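Local coordinates for protein sulfide-quinone reductase (Aquifex aeolicus, PDB 3HYW) that oxidises hydrogen sulfide at an FAD cofactor, passing the electrons to a membrane quinone and building up polysulfur that is probably released as cyclooctasulfur, at residues 188-193 / 201-206; 277-282 / 417-422. One frame throughout, in Å; residues are numbered along the deposited sequence.

Interaction 1. Residues 188-193 / 201-206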
# COMPACT_ATOMS: atom_id res chain seq x y z
N GLU A 188 -12.79 -13.58 2.46
CA GLU A 188 -12.29 -12.71 1.40
C GLU A 188 -10.80 -12.95 1.20
O GLU A 188 -10.07 -13.17 2.18
CB GLU A 188 -12.46 -11.24 1.78
CG GLU A 188 -13.88 -10.72 1.79
CD GLU A 188 -13.96 -9.45 2.60
OE1 GLU A 188 -13.85 -9.54 3.84
OE2 GLU A 188 -14.07 -8.36 2.01
N PRO A 189 -10.34 -12.89 -0.07
CA PRO A 189 -8.92 -13.07 -0.36
C PRO A 189 -8.08 -11.93 0.21
O PRO A 189 -6.89 -12.10 0.45
CB PRO A 189 -8.86 -13.06 -1.89
CG PRO A 189 -10.09 -12.31 -2.31
CD PRO A 189 -11.13 -12.66 -1.29
N TYR A 190 -8.71 -10.77 0.41
CA TYR A 190 -8.06 -9.62 1.04
C TYR A 190 -9.13 -8.73 1.64
O TYR A 190 -10.31 -8.86 1.32
CB TYR A 190 -7.22 -8.84 0.02
CG TYR A 190 -7.96 -8.48 -1.25
CD1 TYR A 190 -8.80 -7.37 -1.29
CD2 TYR A 190 -7.81 -9.25 -2.40
CE1 TYR A 190 -9.49 -7.04 -2.45
CE2 TYR A 190 -8.50 -8.92 -3.57
CZ TYR A 190 -9.34 -7.82 -3.58
OH TYR A 190 -10.02 -7.47 -4.73
N LEU A 191 -8.73 -7.82 2.52
CA LEU A 191 -9.66 -6.89 3.16
C LEU A 191 -10.32 -6.00 2.11
O LEU A 191 -9.67 -5.58 1.16
CB LEU A 191 -8.92 -6.02 4.16
CG LEU A 191 -8.89 -6.35 5.66
CD1 LEU A 191 -8.93 -7.84 5.97
CD2 LEU A 191 -7.68 -5.68 6.28
N GLY A 192 -11.60 -5.71 2.28
CA GLY A 192 -12.28 -4.80 1.36
C GLY A 192 -12.51 -5.38 -0.02
O GLY A 192 -12.68 -4.63 -0.99
N HIS A 193 -12.51 -6.71 -0.12
CA HIS A 193 -12.95 -7.43 -1.32
C HIS A 193 -14.47 -7.38 -1.45
O HIS A 193 -14.99 -7.14 -2.54
CB HIS A 193 -12.46 -8.89 -1.28
CG HIS A 193 -12.86 -9.70 -2.47
ND1 HIS A 193 -14.09 -10.33 -2.57
CD2 HIS A 193 -12.19 -10.02 -3.59
CE1 HIS A 193 -14.16 -10.98 -3.71
NE2 HIS A 193 -13.02 -10.81 -4.35
N ALA A 201 -9.90 1.59 -4.47
CA ALA A 201 -8.87 1.23 -3.50
C ALA A 201 -9.44 0.86 -2.12
O ALA A 201 -8.91 1.29 -1.09
CB ALA A 201 -7.83 2.35 -3.39
N SER A 202 -10.51 0.06 -2.09
CA SER A 202 -11.13 -0.37 -0.83
C SER A 202 -10.22 -1.25 0.04
O SER A 202 -10.30 -1.20 1.26
CB SER A 202 -12.46 -1.11 -1.10
OG SER A 202 -12.27 -2.23 -1.95
N LYS A 203 -9.37 -2.05 -0.60
CA LYS A 203 -8.43 -2.90 0.13
C LYS A 203 -7.43 -2.04 0.90
O LYS A 203 -7.26 -2.20 2.11
CB LYS A 203 -7.70 -3.84 -0.84
CG LYS A 203 -6.55 -4.64 -0.23
CD LYS A 203 -5.73 -5.30 -1.32
CE LYS A 203 -4.61 -6.13 -0.75
NZ LYS A 203 -3.51 -6.30 -1.74
N ARG A 204 -6.79 -1.12 0.18
CA ARG A 204 -5.85 -0.16 0.74
C ARG A 204 -6.49 0.69 1.84
O ARG A 204 -5.88 0.93 2.88
CB ARG A 204 -5.30 0.72 -0.39
CG ARG A 204 -4.00 1.47 -0.12
CD ARG A 204 -3.26 1.74 -1.44
NE ARG A 204 -2.21 0.75 -1.68
CZ ARG A 204 -1.78 0.35 -2.88
NH1 ARG A 204 -2.32 0.83 -4.00
NH2 ARG A 204 -0.81 -0.56 -2.96
N LEU A 205 -7.73 1.11 1.61
CA LEU A 205 -8.51 1.91 2.56
C LEU A 205 -8.81 1.16 3.87
O LEU A 205 -8.61 1.70 4.95
CB LEU A 205 -9.84 2.36 1.92
CG LEU A 205 -10.80 3.30 2.67
CD1 LEU A 205 -11.58 4.18 1.68
CD2 LEU A 205 -11.79 2.56 3.59
N VAL A 206 -9.31 -0.07 3.75
CA VAL A 206 -9.69 -0.86 4.93
C VAL A 206 -8.44 -1.32 5.70
O VAL A 206 -8.44 -1.34 6.92
CB VAL A 206 -10.59 -2.07 4.58
CG1 VAL A 206 -10.88 -2.91 5.82
CG2 VAL A 206 -11.90 -1.59 3.97

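Interaction 2. Residues 277-282 / 417-422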
# COMPACT_ATOMS: atom_id res chain seq x y z
N VAL A 277 -33.22 -16.74 -11.92
CA VAL A 277 -33.75 -15.60 -12.66
C VAL A 277 -32.87 -15.31 -13.86
O VAL A 277 -31.71 -15.73 -13.90
CB VAL A 277 -33.88 -14.31 -11.78
CG1 VAL A 277 -34.95 -14.50 -10.70
CG2 VAL A 277 -32.54 -13.87 -11.17
N ASN A 278 -33.44 -14.61 -14.83
CA ASN A 278 -32.67 -14.11 -15.97
C ASN A 278 -32.28 -12.64 -15.73
O ASN A 278 -32.39 -12.15 -14.61
CB ASN A 278 -33.43 -14.32 -17.29
CG ASN A 278 -34.79 -13.61 -17.33
OD1 ASN A 278 -35.00 -12.60 -16.66
ND2 ASN A 278 -35.69 -14.13 -18.15
N ARG A 279 -31.85 -11.94 -16.78
CA ARG A 279 -31.42 -10.53 -16.68
C ARG A 279 -32.53 -9.60 -16.20
O ARG A 279 -32.27 -8.54 -15.62
CB ARG A 279 -30.90 -10.04 -18.03
CG ARG A 279 -29.68 -10.79 -18.54
CD ARG A 279 -29.29 -10.35 -19.94
NE ARG A 279 -28.10 -11.05 -20.39
CZ ARG A 279 -27.82 -11.34 -21.65
NH1 ARG A 279 -26.71 -12.00 -21.94
NH2 ARG A 279 -28.66 -10.99 -22.62
N CYS A 280 -33.77 -10.00 -16.47
CA CYS A 280 -34.95 -9.19 -16.17
C CYS A 280 -35.59 -9.65 -14.85
O CYS A 280 -36.72 -9.28 -14.53
CB CYS A 280 -35.93 -9.26 -17.35
SG CYS A 280 -35.19 -8.62 -18.89
N PHE A 281 -34.84 -10.46 -14.10
CA PHE A 281 -35.24 -11.00 -12.80
C PHE A 281 -36.55 -11.78 -12.83
O PHE A 281 -37.31 -11.84 -11.86
CB PHE A 281 -35.15 -9.92 -11.70
CG PHE A 281 -33.74 -9.70 -11.25
CD1 PHE A 281 -32.83 -9.05 -12.09
CD2 PHE A 281 -33.28 -10.23 -10.06
CE1 PHE A 281 -31.49 -8.90 -11.72
CE2 PHE A 281 -31.94 -10.08 -9.68
CZ PHE A 281 -31.06 -9.40 -10.51
N GLN A 282 -36.74 -12.42 -13.98
CA GLN A 282 -37.86 -13.29 -14.24
C GLN A 282 -37.32 -14.71 -14.31
O GLN A 282 -36.23 -14.95 -14.82
CB GLN A 282 -38.46 -12.87 -15.58
CG GLN A 282 -39.52 -13.79 -16.18
CD GLN A 282 -39.83 -13.38 -17.60
OE1 GLN A 282 -38.94 -13.33 -18.45
NE2 GLN A 282 -41.09 -13.06 -17.87
N GLU A 417 -32.77 -0.33 -17.20
CA GLU A 417 -32.54 -0.13 -18.63
C GLU A 417 -33.36 -1.10 -19.46
O GLU A 417 -33.60 -2.23 -19.04
CB GLU A 417 -31.04 -0.26 -18.96
CG GLU A 417 -30.43 -1.62 -18.61
CD GLU A 417 -28.93 -1.56 -18.35
OE1 GLU A 417 -28.24 -0.72 -18.96
OE2 GLU A 417 -28.44 -2.36 -17.52
N LEU A 418 -33.80 -0.65 -20.63
CA LEU A 418 -34.46 -1.53 -21.58
C LEU A 418 -33.54 -2.69 -21.91
O LEU A 418 -32.35 -2.51 -22.16
CB LEU A 418 -34.85 -0.78 -22.86
CG LEU A 418 -36.20 -0.06 -22.84
CD1 LEU A 418 -36.35 0.81 -24.09
CD2 LEU A 418 -37.34 -1.06 -22.75
N CYS A 419 -34.09 -3.90 -21.88
CA CYS A 419 -33.32 -5.09 -22.14
C CYS A 419 -33.87 -5.78 -23.38
O CYS A 419 -35.00 -6.29 -23.38
CB CYS A 419 -33.35 -6.03 -20.93
SG CYS A 419 -32.29 -7.47 -21.11
N LYS A 420 -33.06 -5.77 -24.44
CA LYS A 420 -33.45 -6.33 -25.74
C LYS A 420 -33.45 -7.86 -25.73
O LYS A 420 -34.01 -8.48 -26.64
CB LYS A 420 -32.54 -5.78 -26.84
CG LYS A 420 -31.04 -5.90 -26.55
CD LYS A 420 -30.20 -5.27 -27.66
CE LYS A 420 -28.73 -5.15 -27.26
NZ LYS A 420 -28.51 -4.20 -26.13
N ASP A 421 -32.81 -8.45 -24.73
CA ASP A 421 -32.76 -9.90 -24.57
C ASP A 421 -32.58 -10.27 -23.11
O ASP A 421 -31.47 -10.18 -22.57
CB ASP A 421 -31.64 -10.51 -25.43
CG ASP A 421 -31.62 -12.04 -25.38
OD1 ASP A 421 -32.66 -12.66 -25.08
OD2 ASP A 421 -30.54 -12.61 -25.64
N CYS A 422 -33.67 -10.70 -22.48
CA CYS A 422 -33.68 -11.07 -21.07
C CYS A 422 -32.91 -12.35 -20.77
O CYS A 422 -32.51 -12.58 -19.64
CB CYS A 422 -35.12 -11.20 -20.56
SG CYS A 422 -36.07 -9.66 -20.41
O HOH W 1 -27.95 -10.39 -25.60

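Interaction 1. Residues 188-193 / 201-206
Ser202 and Gly192 make the polar link between the first turn of helix 202-212 and the type II turn Tyr190-His193, an example of a helix start fastened to the loop that leads into it. Ser202 OG donates to Gly192 O over 2.6 Å, lying in the plane of that carbonyl and making an angle of 145° at its oxygen. Its chi1 of 58° sets OG between the backbone N and the carbonyl carbon, on the side of the turn. A second, softer polar contact brings Lys203 CA to 3.1 Å from Leu191 O as a CA-H...O interaction.

The other contacts are mostly apolar. The Lys203 chain, extended beyond CG, crosses Tyr190 at about a right angle; Lys203 CG lies 3.7 Å from Tyr190 CD1, meeting the ring obliquely, while CE passes near Tyr190 CB. Any cation-pi attraction from Lys203 NZ, 5.5 Å from the centroid of the Tyr190 ring, is long and weak at most. Leu191 CB and CG pack on Val206 CG1, each at 4.0 Å, and Tyr161 of helix 158-173 touches both side chains.

Gly192 allows the close approach: its phi of 70° favours glycine, and a CB there would clash with Ser202 O. Chemically, one short hydrogen bond holds a buried carbonyl at the turn, while aliphatic carbons fill the flanks and the lysine's charge stays at the exposed border.

Interaction 2. Residues 277-282 / 417-422
Cys280 and Cys422 are joined by a disulfide that pins the type I turn Asn278-Phe281, whose Asn278 also forms an Asx turn, to the C-terminal tail beyond strand 416-418. The SG-SG bond has a chi3 of -84°, and Cys280 SG also packs against CB of Cys419, itself bridged to Cys430.

Arg279 illustrates how a long side chain can follow a neighbouring backbone. Its CB and CG pass Cys422 O, the same oxygen that accepts from Arg279 N at 3.0 Å. Arg279 CD comes to 3.4 Å from Asp421 O, NE is hydrogen-bonded to Ser428 OG, and NH2 donates to Asp421 O at 2.9 Å, with the carbonyl at the edge of the guanidinium. The ionic pairing with Asp421 OD2 is long, and the two charged planes stand nearly perpendicular.

Asn278 OD1 accepts from Cys280 N and Gln282 N, and an alanine here would probably leave both amides without this acceptor and let the turn carrying the disulfide shift. Those two donors reach Asn278 OD1 from opposite faces of the amide plane, Cys280 N lying 2.9 Å away and Gln282 N 3.2 Å.

In the fold
The two contacts show how chemistry follows place in a fold. Interaction 1 is local and largely buried, joining a loop to the helix just after it, with Gly192 about 8 Å from the bound octathiocane; it is held by a short hydrogen bond and apolar packing. Interaction 2 is only partly buried and spans 134 residues, tying a loop before strand 289-291 to the C-terminal tail by a covalent bond and an arginine laid along the backbone. They share no helix or strand, and the centres of interactions 1 and 2 lie about 31 Å apart. In interaction 1, Arg204 forms salt bridges with Asp208 and Glu207 of a neighbouring subunit, whereas in interaction 2 Glu417 packs on Tyr178 of a neighbouring subunit.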